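Local coordinates for protein ferulic acid decarboxylase 1 (Candida dubliniensis, PDB 4ZAD) that probably decarboxylates cinnamic, coumaric and ferulic acids to styrene and other vinyl aromatics, using a prenylated flavin cofactor bound with manganese, at residues 64-69 against 129-134; 255-258 against 263-266; 7-12 against 69-74; 37-42 against 50-55. All blocks are in the same frame, centred on the assembly; numbering follows the deposited sequence.

Contact 1. Residues 64-69 against 129-134; sequences PKNLFR and KKHHLT
The imidazole of His-131 has the Asn-66 amide over one face and the chain of Lys-130 over the opposite face, both offset toward the rim, with Lys-130 CG standing 3.9 Å above the ring plane of His-131. The Asn-66 amide plane is turned 37° from the ring, and its side chain runs roughly perpendicular to that of the histidine, so this is a loose polar overlap with no hydrogen bond between them. The ring of Tyr-312, on strand 300-312, also meets the imidazole, with its plane tilted by about 20°.

One step further in, the ends of Leu-67 and Leu-133 meet head-on, Leu-67 CD1 lying 4.1 Å from Leu-133 CD1. In each leucine CG is anti to the carbonyl carbon (chi1 near -70° in both) and the chain beyond is extended, which carries a methyl group well out from the backbone. Tyr-312 touches both leucines as well. The ammonium group of Lys-130 pairs with Asp-314.

Of the touching residues, His-131 alone lies at a partly exposed margin, where an imidazole can keep polar partners, whereas Asn-66 and both leucines are buried. With only 101 Å² buried and no hydrogen bond across, the loop 64-69 meets strand 131-134 through van der Waals and weakly polar contact alone.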
loop_
_atom_site.group_PDB
_atom_site.type_symbol
_atom_site.label_atom_id
_atom_site.label_comp_id
_atom_site.label_asym_id
_atom_site.label_seq_id
_atom_site.Cartn_x
_atom_site.Cartn_y
_atom_site.Cartn_z
ATOM N N PRO A 64 11.378 43.931 8.453
ATOM C CA PRO A 64 11.929 42.644 8.079
ATOM C C PRO A 64 12.650 41.903 9.192
ATOM O O PRO A 64 12.758 40.680 9.140
ATOM C CB PRO A 64 12.940 42.988 6.974
ATOM C CG PRO A 64 13.147 44.448 7.037
ATOM C CD PRO A 64 11.890 45.009 7.599
ATOM N N LYS A 65 13.163 42.618 10.181
ATOM C CA LYS A 65 13.905 41.932 11.239
ATOM C C LYS A 65 12.945 41.131 12.108
ATOM O O LYS A 65 13.347 40.188 12.773
ATOM C CB LYS A 65 14.803 42.907 12.052
ATOM C CG LYS A 65 14.163 43.647 13.249
ATOM C CD LYS A 65 14.890 45.020 13.517
ATOM C CE LYS A 65 15.243 45.276 15.020
ATOM N NZ LYS A 65 14.159 45.980 15.803
ATOM N N ASN A 66 11.673 41.526 12.062
ATOM C CA ASN A 66 10.602 40.854 12.798
ATOM C C ASN A 66 9.614 40.017 11.973
ATOM O O ASN A 66 8.986 39.131 12.516
ATOM C CB ASN A 66 9.803 41.905 13.580
ATOM C CG ASN A 66 10.565 42.474 14.749
ATOM O OD1 ASN A 66 10.422 43.643 15.072
ATOM N ND2 ASN A 66 11.360 41.649 15.401
ATOM N N LEU A 67 9.453 40.313 10.689
ATOM C CA LEU A 67 8.402 39.700 9.872
ATOM C C LEU A 67 8.954 39.083 8.597
ATOM O O LEU A 67 9.497 39.821 7.761
ATOM C CB LEU A 67 7.384 40.772 9.447
ATOM C CG LEU A 67 6.524 41.310 10.577
ATOM C CD1 LEU A 67 5.697 42.531 10.150
ATOM C CD2 LEU A 67 5.635 40.154 11.036
ATOM N N PHE A 68 8.890 37.751 8.440
ATOM C CA PHE A 68 8.843 36.763 9.535
ATOM C C PHE A 68 9.776 35.625 9.111
ATOM O O PHE A 68 10.229 35.589 7.950
ATOM C CB PHE A 68 7.429 36.237 9.782
ATOM C CG PHE A 68 6.648 36.011 8.534
ATOM C CD1 PHE A 68 6.863 34.886 7.763
ATOM C CD2 PHE A 68 5.698 36.930 8.129
ATOM C CE1 PHE A 68 6.160 34.679 6.586
ATOM C CE2 PHE A 68 4.983 36.751 6.962
ATOM C CZ PHE A 68 5.211 35.629 6.174
ATOM N N ARG A 69 10.089 34.737 10.052
ATOM C CA ARG A 69 10.762 33.461 9.743
ATOM C C ARG A 69 9.688 32.441 9.470
ATOM O O ARG A 69 8.526 32.687 9.767
ATOM C CB ARG A 69 11.580 32.947 10.936
ATOM C CG ARG A 69 12.904 33.690 11.186
ATOM C CD ARG A 69 13.020 34.249 12.619
ATOM N NE ARG A 69 13.472 33.262 13.607
ATOM C CZ ARG A 69 13.302 33.382 14.925
ATOM N NH1 ARG A 69 12.663 34.414 15.445
ATOM N NH2 ARG A 69 13.756 32.448 15.738
ATOM N N LYS A 129 1.383 41.227 21.544
ATOM C CA LYS A 129 0.926 42.596 21.773
ATOM C C LYS A 129 2.069 43.615 21.834
ATOM O O LYS A 129 1.798 44.786 22.020
ATOM C CB LYS A 129 0.089 42.698 23.040
ATOM C CG LYS A 129 -1.299 42.074 22.977
ATOM C CD LYS A 129 -2.108 42.491 21.758
ATOM C CE LYS A 129 -3.583 42.225 21.944
ATOM N NZ LYS A 129 -4.474 42.826 20.917
ATOM N N LYS A 130 3.327 43.209 21.661
ATOM C CA LYS A 130 4.413 44.182 21.707
ATOM C C LYS A 130 4.438 45.167 20.484
ATOM O O LYS A 130 4.718 46.357 20.661
ATOM C CB LYS A 130 5.764 43.476 21.903
ATOM C CG LYS A 130 6.988 44.435 21.977
ATOM C CD LYS A 130 8.329 43.696 21.941
ATOM C CE LYS A 130 9.447 44.488 22.618
ATOM N NZ LYS A 130 10.684 43.649 22.821
ATOM N N HIS A 131 4.163 44.669 19.272
ATOM C CA HIS A 131 4.155 45.494 18.055
ATOM C C HIS A 131 2.825 45.445 17.322
ATOM O O HIS A 131 2.170 44.410 17.253
ATOM C CB HIS A 131 5.235 45.066 17.045
ATOM C CG HIS A 131 6.634 45.111 17.572
ATOM N ND1 HIS A 131 7.317 43.978 17.960
ATOM C CD2 HIS A 131 7.487 46.150 17.763
ATOM C CE1 HIS A 131 8.518 44.320 18.393
ATOM N NE2 HIS A 131 8.649 45.630 18.279
ATOM N N HIS A 132 2.481 46.580 16.707
ATOM C CA HIS A 132 1.202 46.787 16.019
ATOM C C HIS A 132 1.393 47.420 14.651
ATOM O O HIS A 132 2.289 48.233 14.471
ATOM C CB HIS A 132 0.314 47.687 16.868
ATOM C CG HIS A 132 -0.164 47.027 18.119
ATOM N ND1 HIS A 132 0.583 46.993 19.274
ATOM C CD2 HIS A 132 -1.296 46.339 18.386
ATOM C CE1 HIS A 132 -0.079 46.332 20.209
ATOM N NE2 HIS A 132 -1.231 45.935 19.699
ATOM N N LEU A 133 0.550 47.023 13.701
ATOM C CA LEU A 133 0.437 47.673 12.414
ATOM C C LEU A 133 -1.037 48.028 12.173
ATOM O O LEU A 133 -1.919 47.181 12.407
ATOM C CB LEU A 133 0.928 46.754 11.304
ATOM C CG LEU A 133 2.426 46.444 11.174
ATOM C CD1 LEU A 133 2.624 45.215 10.281
ATOM C CD2 LEU A 133 3.166 47.626 10.593
ATOM N N THR A 134 -1.304 49.273 11.735
ATOM C CA THR A 134 -2.657 49.694 11.380
ATOM C C THR A 134 -2.877 49.314 9.940
ATOM O O THR A 134 -1.929 48.960 9.242
ATOM C CB THR A 134 -2.855 51.216 11.469
ATOM O OG1 THR A 134 -2.017 51.866 10.485
ATOM C CG2 THR A 134 -2.569 51.747 12.892
#

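Contact 2. Residues 255-258 against 263-266; sequences VKCE and EVPA
Val-255 lays its CG2 methyl across the side chain of Val-264, with Val-255 CG2 4.0 Å from Val-264 CG2, while its other methyl, Val-255 CG1, reaches Ala-266 CB at 4.2 Å. The two valines are an antiparallel hydrogen-bonded pair on one face of the sheet, and their beta-branched side chains suit the extended backbone there. The bond from Val-255 N to Val-264 O is 2.8 Å long and nearly straight, 167° at the hydrogen. Its counterpart, Val-264 N to Val-255 O, is also 2.8 Å.

Cys-257, just past the strand, adds a small apolar sulfur: a chi1 of -71° turns it toward Val-264, Cys-257 SG sitting 3.8 Å from Val-264 CG1. On the other face Lys-256 and Glu-263 form the non-hydrogen-bonded pair. The long lysine chain runs forward along its own strand and curls at its end, so that Lys-256 NZ donates to Cys-257 O at 2.7 Å.

Together the segments make a beta hairpin in which strand 253-256 is the middle and strand 263-265 an edge of a small three-stranded sheet completed by strand 119-120. Val-264 packs on Ala-217 and Cys-219 of strand 214-220 and on Val-271 of strand 270-277, while the Pro-265 side chain lies about 4 Å from that of Trp-175, which binds the prenylated flavin.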
loop_
_atom_site.group_PDB
_atom_site.type_symbol
_atom_site.label_atom_id
_atom_site.label_comp_id
_atom_site.label_asym_id
_atom_site.label_seq_id
_atom_site.Cartn_x
_atom_site.Cartn_y
_atom_site.Cartn_z
ATOM N N VAL A 255 -6.271 36.932 25.161
ATOM C CA VAL A 255 -6.374 38.374 25.211
ATOM C C VAL A 255 -7.341 38.872 24.139
ATOM O O VAL A 255 -7.544 38.227 23.103
ATOM C CB VAL A 255 -4.982 39.004 25.015
ATOM C CG1 VAL A 255 -4.043 38.587 26.178
ATOM C CG2 VAL A 255 -4.410 38.603 23.639
ATOM N N LYS A 256 -7.945 40.022 24.400
ATOM C CA LYS A 256 -8.843 40.658 23.448
ATOM C C LYS A 256 -8.094 41.288 22.272
ATOM O O LYS A 256 -7.034 41.878 22.427
ATOM C CB LYS A 256 -9.665 41.717 24.169
ATOM C CG LYS A 256 -10.875 42.236 23.401
ATOM C CD LYS A 256 -11.431 43.530 24.054
ATOM C CE LYS A 256 -11.807 44.657 23.016
ATOM N NZ LYS A 256 -10.680 45.226 22.262
ATOM N N CYS A 257 -8.651 41.176 21.076
ATOM C CA CYS A 257 -8.064 41.892 19.930
ATOM C C CYS A 257 -7.970 43.417 20.157
ATOM O O CYS A 257 -8.654 43.965 21.021
ATOM C CB CYS A 257 -8.857 41.598 18.658
ATOM S SG CYS A 257 -8.640 39.927 18.062
ATOM N N GLU A 258 -7.144 44.103 19.361
ATOM C CA GLU A 258 -7.181 45.569 19.320
ATOM C C GLU A 258 -8.404 46.191 18.676
ATOM O O GLU A 258 -8.869 47.217 19.162
ATOM C CB GLU A 258 -5.970 46.143 18.632
ATOM C CG GLU A 258 -4.675 45.915 19.370
ATOM C CD GLU A 258 -4.653 46.379 20.840
ATOM O OE1 GLU A 258 -5.034 47.546 21.168
ATOM O OE2 GLU A 258 -4.198 45.556 21.657
ATOM N N GLU A 263 -11.417 37.162 21.212
ATOM C CA GLU A 263 -10.300 36.779 22.073
ATOM C C GLU A 263 -9.405 35.820 21.348
ATOM O O GLU A 263 -9.861 34.843 20.787
ATOM C CB GLU A 263 -10.806 36.081 23.332
ATOM C CG GLU A 263 -11.438 37.051 24.282
ATOM C CD GLU A 263 -12.150 36.388 25.428
ATOM O OE1 GLU A 263 -12.425 35.149 25.344
ATOM O OE2 GLU A 263 -12.438 37.137 26.401
ATOM N N VAL A 264 -8.119 36.069 21.428
ATOM C CA VAL A 264 -7.152 35.225 20.789
ATOM C C VAL A 264 -6.103 34.795 21.806
ATOM O O VAL A 264 -5.974 35.417 22.836
ATOM C CB VAL A 264 -6.537 35.984 19.646
ATOM C CG1 VAL A 264 -7.638 36.336 18.634
ATOM C CG2 VAL A 264 -5.816 37.235 20.156
ATOM N N PRO A 265 -5.377 33.698 21.538
ATOM C CA PRO A 265 -4.443 33.230 22.562
ATOM C C PRO A 265 -3.342 34.244 22.882
ATOM O O PRO A 265 -2.780 34.854 21.979
ATOM C CB PRO A 265 -3.837 31.960 21.951
ATOM C CG PRO A 265 -4.707 31.569 20.793
ATOM C CD PRO A 265 -5.399 32.826 20.340
ATOM N N ALA A 266 -3.045 34.417 24.169
ATOM C CA ALA A 266 -1.930 35.256 24.627
ATOM C C ALA A 266 -0.630 34.968 23.900
ATOM O O ALA A 266 0.086 35.891 23.544
ATOM C CB ALA A 266 -1.722 35.088 26.130
#

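Contact 3. Residues 7-12 against 69-74; sequences LKFRDF and RILGCP
This is a mainly apolar contact between the start of helix 9-19 and strand 69-71 with the residues that follow it, and Phe-9, Phe-12 and Leu-71 carry it. Phe-9 and Leu-71 lie alongside each other, pointing opposite ways, with Phe-9 CZ 3.8 Å from Leu-71 CD2. Both phenylalanines place the ring anti to the backbone N (chi1 177° in Phe-9, 175° in Phe-12), which extends it from the helix toward the strand; the nearest CA atoms, of Phe-12 and Pro-74, are 9.3 Å apart.

Phe-12 presents its edge to a backbone carbonyl: Phe-12 CZ lies 3.4 Å from Pro-74 O, in the plane of the ring. The same ring also comes up to the proline, with Phe-12 CE2 4.4 Å from Pro-74 CB, and meets His-90 edge-to-face. The side chain of Pro-74 is about 8 Å from the bound prenylated flavin (4LU).

Where the contact becomes less buried, two arginines come together, Arg-10 NH2 standing 4.2 Å from Arg-69 NH1. The salt bridge from Arg-10 NH2 to Glu-269 and its hydrogen bond to Asp-314 O probably offset this like-charge approach. The edge of Phe-12 thus offers Pro-74 O its weakly positive C-H rim, while Phe-9 adds apolar bulk.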
loop_
_atom_site.group_PDB
_atom_site.type_symbol
_atom_site.label_atom_id
_atom_site.label_comp_id
_atom_site.label_asym_id
_atom_site.label_seq_id
_atom_site.Cartn_x
_atom_site.Cartn_y
_atom_site.Cartn_z
ATOM N N LEU A 7 1.208 24.341 25.284
ATOM C CA LEU A 7 0.626 25.650 25.461
ATOM C C LEU A 7 1.440 26.768 24.826
ATOM O O LEU A 7 0.948 27.886 24.699
ATOM C CB LEU A 7 0.467 25.908 26.965
ATOM C CG LEU A 7 -0.900 26.002 27.653
ATOM C CD1 LEU A 7 -2.120 25.680 26.761
ATOM C CD2 LEU A 7 -0.864 25.156 28.920
ATOM N N LYS A 8 2.679 26.489 24.440
ATOM C CA LYS A 8 3.605 27.560 24.006
ATOM C C LYS A 8 4.362 27.125 22.753
ATOM O O LYS A 8 5.236 26.266 22.815
ATOM C CB LYS A 8 4.601 27.959 25.133
ATOM C CG LYS A 8 3.975 28.318 26.506
ATOM C CD LYS A 8 3.962 29.816 26.848
ATOM C CE LYS A 8 4.927 30.178 27.989
ATOM N NZ LYS A 8 4.525 31.464 28.701
ATOM N N PHE A 9 4.025 27.731 21.617
ATOM C CA PHE A 9 4.635 27.382 20.328
ATOM C C PHE A 9 6.162 27.299 20.442
ATOM O O PHE A 9 6.801 26.379 19.928
ATOM C CB PHE A 9 4.205 28.415 19.287
ATOM C CG PHE A 9 4.823 28.224 17.913
ATOM C CD1 PHE A 9 4.662 27.039 17.214
ATOM C CD2 PHE A 9 5.520 29.275 17.291
ATOM C CE1 PHE A 9 5.205 26.894 15.962
ATOM C CE2 PHE A 9 6.064 29.108 16.034
ATOM C CZ PHE A 9 5.920 27.928 15.379
ATOM N N ARG A 10 6.728 28.268 21.146
ATOM C CA ARG A 10 8.177 28.387 21.277
ATOM C C ARG A 10 8.764 27.352 22.214
ATOM O O ARG A 10 9.943 27.053 22.144
ATOM C CB ARG A 10 8.556 29.790 21.723
ATOM C CG ARG A 10 8.148 30.844 20.694
ATOM C CD ARG A 10 9.258 31.831 20.441
ATOM N NE ARG A 10 8.957 32.719 19.326
ATOM C CZ ARG A 10 9.632 33.829 19.032
ATOM N NH1 ARG A 10 10.672 34.186 19.750
ATOM N NH2 ARG A 10 9.271 34.574 17.999
ATOM N N ASP A 11 7.955 26.794 23.093
ATOM C CA ASP A 11 8.415 25.650 23.885
ATOM C C ASP A 11 8.384 24.403 23.027
ATOM O O ASP A 11 9.214 23.490 23.195
ATOM C CB ASP A 11 7.590 25.501 25.170
ATOM C CG ASP A 11 7.923 26.575 26.196
ATOM O OD1 ASP A 11 8.709 27.475 25.852
ATOM O OD2 ASP A 11 7.433 26.512 27.343
ATOM N N PHE A 12 7.433 24.375 22.103
ATOM C CA PHE A 12 7.341 23.307 21.114
ATOM C C PHE A 12 8.623 23.240 20.278
ATOM O O PHE A 12 9.247 22.172 20.145
ATOM C CB PHE A 12 6.098 23.518 20.241
ATOM C CG PHE A 12 5.959 22.539 19.092
ATOM C CD1 PHE A 12 5.709 21.195 19.327
ATOM C CD2 PHE A 12 6.044 22.985 17.765
ATOM C CE1 PHE A 12 5.554 20.308 18.251
ATOM C CE2 PHE A 12 5.900 22.109 16.693
ATOM C CZ PHE A 12 5.656 20.778 16.926
ATOM N N ARG A 69 10.089 34.737 10.052
ATOM C CA ARG A 69 10.762 33.461 9.743
ATOM C C ARG A 69 9.688 32.441 9.470
ATOM O O ARG A 69 8.526 32.687 9.767
ATOM C CB ARG A 69 11.580 32.947 10.936
ATOM C CG ARG A 69 12.904 33.690 11.186
ATOM C CD ARG A 69 13.020 34.249 12.619
ATOM N NE ARG A 69 13.472 33.262 13.607
ATOM C CZ ARG A 69 13.302 33.382 14.925
ATOM N NH1 ARG A 69 12.663 34.414 15.445
ATOM N NH2 ARG A 69 13.756 32.448 15.738
ATOM N N ILE A 70 10.077 31.284 8.943
ATOM C CA ILE A 70 9.144 30.164 8.738
ATOM C C ILE A 70 9.618 28.883 9.432
ATOM O O ILE A 70 10.765 28.474 9.256
ATOM C CB ILE A 70 8.872 29.901 7.233
ATOM C CG1 ILE A 70 8.097 31.090 6.638
ATOM C CG2 ILE A 70 8.080 28.566 7.031
ATOM C CD1 ILE A 70 8.002 31.061 5.117
ATOM N N LEU A 71 8.755 28.272 10.252
ATOM C CA LEU A 71 8.967 26.889 10.704
ATOM C C LEU A 71 8.183 26.024 9.751
ATOM O O LEU A 71 7.016 26.304 9.493
ATOM C CB LEU A 71 8.443 26.661 12.121
ATOM C CG LEU A 71 8.600 25.232 12.634
ATOM C CD1 LEU A 71 10.058 24.824 12.624
ATOM C CD2 LEU A 71 8.012 25.057 14.019
ATOM N N GLY A 72 8.804 24.970 9.235
ATOM C CA GLY A 72 8.120 24.039 8.339
ATOM C C GLY A 72 7.980 22.617 8.888
ATOM O O GLY A 72 8.683 22.217 9.787
ATOM N N CYS A 73 7.064 21.839 8.349
ATOM C CA CYS A 73 6.905 20.471 8.823
ATOM C C CYS A 73 6.564 20.295 10.294
ATOM O O CYS A 73 7.011 19.327 10.888
ATOM C CB CYS A 73 8.186 19.694 8.567
ATOM S SG CYS A 73 8.543 19.677 6.916
ATOM N N PRO A 74 5.759 21.210 10.876
ATOM C CA PRO A 74 5.468 21.134 12.306
ATOM C C PRO A 74 4.773 19.843 12.707
ATOM O O PRO A 74 4.912 19.400 13.858
ATOM C CB PRO A 74 4.557 22.335 12.542
ATOM C CG PRO A 74 3.908 22.574 11.194
ATOM C CD PRO A 74 4.960 22.250 10.207
#

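Contact 4. Residues 37-42 against 50-55; sequences AITRKA and PLFNNL
Phe-52, Pro-50 and Ile-38 hold most of the surface buried here. Ile-38 from the helix and Phe-52 from the strand point at each other, and the isoleucine meets the ring at its edge: Ile-38 CD1 lies in the ring plane, 3.6 Å from Phe-52 CE2, and Ile-38 CG2 is 4.0 Å from Phe-52 CZ. A chi1 of -66° sets CG1 of Ile-38 anti to its carbonyl carbon, so its CD1 branch reaches one corner of the ring while CG2 rests near the tip.

The Thr-39 methyl touches another corner, its CG2 4.1 Å from Phe-52 CE1 and 4.2 Å from Pro-50 CG. Threonine suits this seam, offering its methyl to the strand while OG1 hydrogen-bonds to Val-35 O. The compact Pro-50 ring fits beside Ala-42, Pro-50 CD lying 4.4 Å from Ala-42 CB, the small alanine letting the helix draw near.

Tyr-512 of the second subunit packs on Ala-42 and Pro-50, and Ile-504 of that subunit on Ile-38, so the contact lies against the dimer interface. The axes of segments 37-42 and 50-52 approach to 10.2 Å at 165°, nearly antiparallel, as expected of a beta-alpha-beta unit, here strand 22-25, helix 34-45 and strand 49-52.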
loop_
_atom_site.group_PDB
_atom_site.type_symbol
_atom_site.label_atom_id
_atom_site.label_comp_id
_atom_site.label_asym_id
_atom_site.label_seq_id
_atom_site.Cartn_x
_atom_site.Cartn_y
_atom_site.Cartn_z
ATOM N N ALA A 37 9.991 23.239 -1.659
ATOM C CA ALA A 37 10.848 22.094 -2.003
ATOM C C ALA A 37 11.480 21.572 -0.746
ATOM O O ALA A 37 11.461 20.370 -0.516
ATOM C CB ALA A 37 11.921 22.451 -2.993
ATOM N N ILE A 38 12.048 22.451 0.070
ATOM C CA ILE A 38 12.788 21.972 1.245
ATOM C C ILE A 38 11.818 21.156 2.137
ATOM O O ILE A 38 11.981 19.923 2.319
ATOM C CB ILE A 38 13.491 23.132 2.004
ATOM C CG1 ILE A 38 14.602 23.771 1.141
ATOM C CG2 ILE A 38 14.130 22.660 3.241
ATOM C CD1 ILE A 38 14.830 25.178 1.475
ATOM N N THR A 39 10.757 21.823 2.597
ATOM C CA THR A 39 9.794 21.204 3.463
ATOM C C THR A 39 9.374 19.855 2.900
ATOM O O THR A 39 9.326 18.862 3.641
ATOM C CB THR A 39 8.559 22.140 3.779
ATOM O OG1 THR A 39 7.974 22.639 2.586
ATOM C CG2 THR A 39 8.974 23.319 4.657
ATOM N N ARG A 40 9.082 19.798 1.609
ATOM C CA ARG A 40 8.738 18.544 0.962
ATOM C C ARG A 40 9.772 17.436 1.098
ATOM O O ARG A 40 9.410 16.282 1.274
ATOM C CB ARG A 40 8.490 18.762 -0.521
ATOM C CG ARG A 40 7.028 19.028 -0.802
ATOM C CD ARG A 40 6.293 17.766 -0.538
ATOM N NE ARG A 40 5.140 17.940 0.315
ATOM C CZ ARG A 40 4.430 16.920 0.783
ATOM N NH1 ARG A 40 4.781 15.679 0.478
ATOM N NH2 ARG A 40 3.365 17.138 1.538
ATOM N N LYS A 41 11.046 17.779 0.957
ATOM C CA LYS A 41 12.096 16.814 1.073
ATOM C C LYS A 41 12.211 16.388 2.564
ATOM O O LYS A 41 12.380 15.201 2.857
ATOM C CB LYS A 41 13.387 17.392 0.499
ATOM C CG LYS A 41 14.527 16.397 0.428
ATOM C CD LYS A 41 15.596 16.719 -0.643
ATOM C CE LYS A 41 16.515 15.447 -0.882
ATOM N NZ LYS A 41 17.799 15.603 -1.719
ATOM N N ALA A 42 12.044 17.341 3.484
ATOM C CA ALA A 42 11.886 17.056 4.915
ATOM C C ALA A 42 10.742 16.035 5.255
ATOM O O ALA A 42 10.961 15.066 5.967
ATOM C CB ALA A 42 11.666 18.360 5.675
ATOM N N PRO A 50 12.530 22.162 9.532
ATOM C CA PRO A 50 13.366 23.316 9.260
ATOM C C PRO A 50 12.789 24.634 9.783
ATOM O O PRO A 50 11.678 25.029 9.441
ATOM C CB PRO A 50 13.444 23.331 7.732
ATOM C CG PRO A 50 12.178 22.763 7.291
ATOM C CD PRO A 50 11.717 21.804 8.361
ATOM N N LEU A 51 13.557 25.290 10.628
ATOM C CA LEU A 51 13.339 26.663 10.955
ATOM C C LEU A 51 14.137 27.523 9.943
ATOM O O LEU A 51 15.365 27.418 9.829
ATOM C CB LEU A 51 13.780 26.904 12.385
ATOM C CG LEU A 51 13.509 28.266 13.005
ATOM C CD1 LEU A 51 12.087 28.753 12.797
ATOM C CD2 LEU A 51 13.867 28.203 14.503
ATOM N N PHE A 52 13.422 28.346 9.188
ATOM C CA PHE A 52 14.030 29.214 8.212
ATOM C C PHE A 52 14.220 30.563 8.842
ATOM O O PHE A 52 13.257 31.311 8.973
ATOM C CB PHE A 52 13.106 29.402 7.028
ATOM C CG PHE A 52 12.887 28.183 6.238
ATOM C CD1 PHE A 52 11.842 27.352 6.525
ATOM C CD2 PHE A 52 13.730 27.870 5.184
ATOM C CE1 PHE A 52 11.639 26.235 5.789
ATOM C CE2 PHE A 52 13.520 26.768 4.445
ATOM C CZ PHE A 52 12.473 25.943 4.747
ATOM N N ASN A 53 15.461 30.871 9.227
ATOM C CA ASN A 53 15.795 32.165 9.827
ATOM C C ASN A 53 16.111 33.264 8.797
ATOM O O ASN A 53 16.010 34.443 9.107
ATOM C CB ASN A 53 16.987 32.038 10.771
ATOM C CG ASN A 53 16.744 31.095 11.950
ATOM O OD1 ASN A 53 17.697 30.474 12.438
ATOM N ND2 ASN A 53 15.503 31.006 12.436
ATOM N N ASN A 54 16.507 32.892 7.582
ATOM C CA ASN A 54 16.979 33.879 6.598
ATOM C C ASN A 54 16.255 33.695 5.291
ATOM O O ASN A 54 16.747 33.050 4.396
ATOM C CB ASN A 54 18.507 33.751 6.408
ATOM C CG ASN A 54 19.132 34.882 5.534
ATOM O OD1 ASN A 54 18.467 35.837 5.101
ATOM N ND2 ASN A 54 20.431 34.755 5.289
ATOM N N LEU A 55 15.051 34.253 5.224
ATOM C CA LEU A 55 14.230 34.216 4.021
ATOM C C LEU A 55 14.604 35.402 3.121
ATOM O O LEU A 55 15.100 36.426 3.625
ATOM C CB LEU A 55 12.749 34.260 4.408
ATOM C CG LEU A 55 12.091 32.943 4.850
ATOM C CD1 LEU A 55 10.638 33.176 5.275
ATOM C CD2 LEU A 55 12.139 31.900 3.748
#

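In the fold
All four contacts are largely buried, but their chemistry differs. Contacts 3 and 4 belong to one sheet, in which strands 49-52 and 69-71 are hydrogen-bonded neighbours: contact 4 adds a helix through purely apolar packing near the second subunit, contact 3 another helix closer to the flavin, with arginines at its margin. Contact 1 shares Arg-69 with contact 3 and joins the N-terminal region to the Rift-related one by the smallest overlap, part polar and part leucine on leucine. Contact 2 is the sole one built on backbone hydrogen bonds across its segments. It meets contact 1 through the salt bridge of Lys-129 with Glu-258, yet remains about 18 Å, nearest atoms, from contact 4.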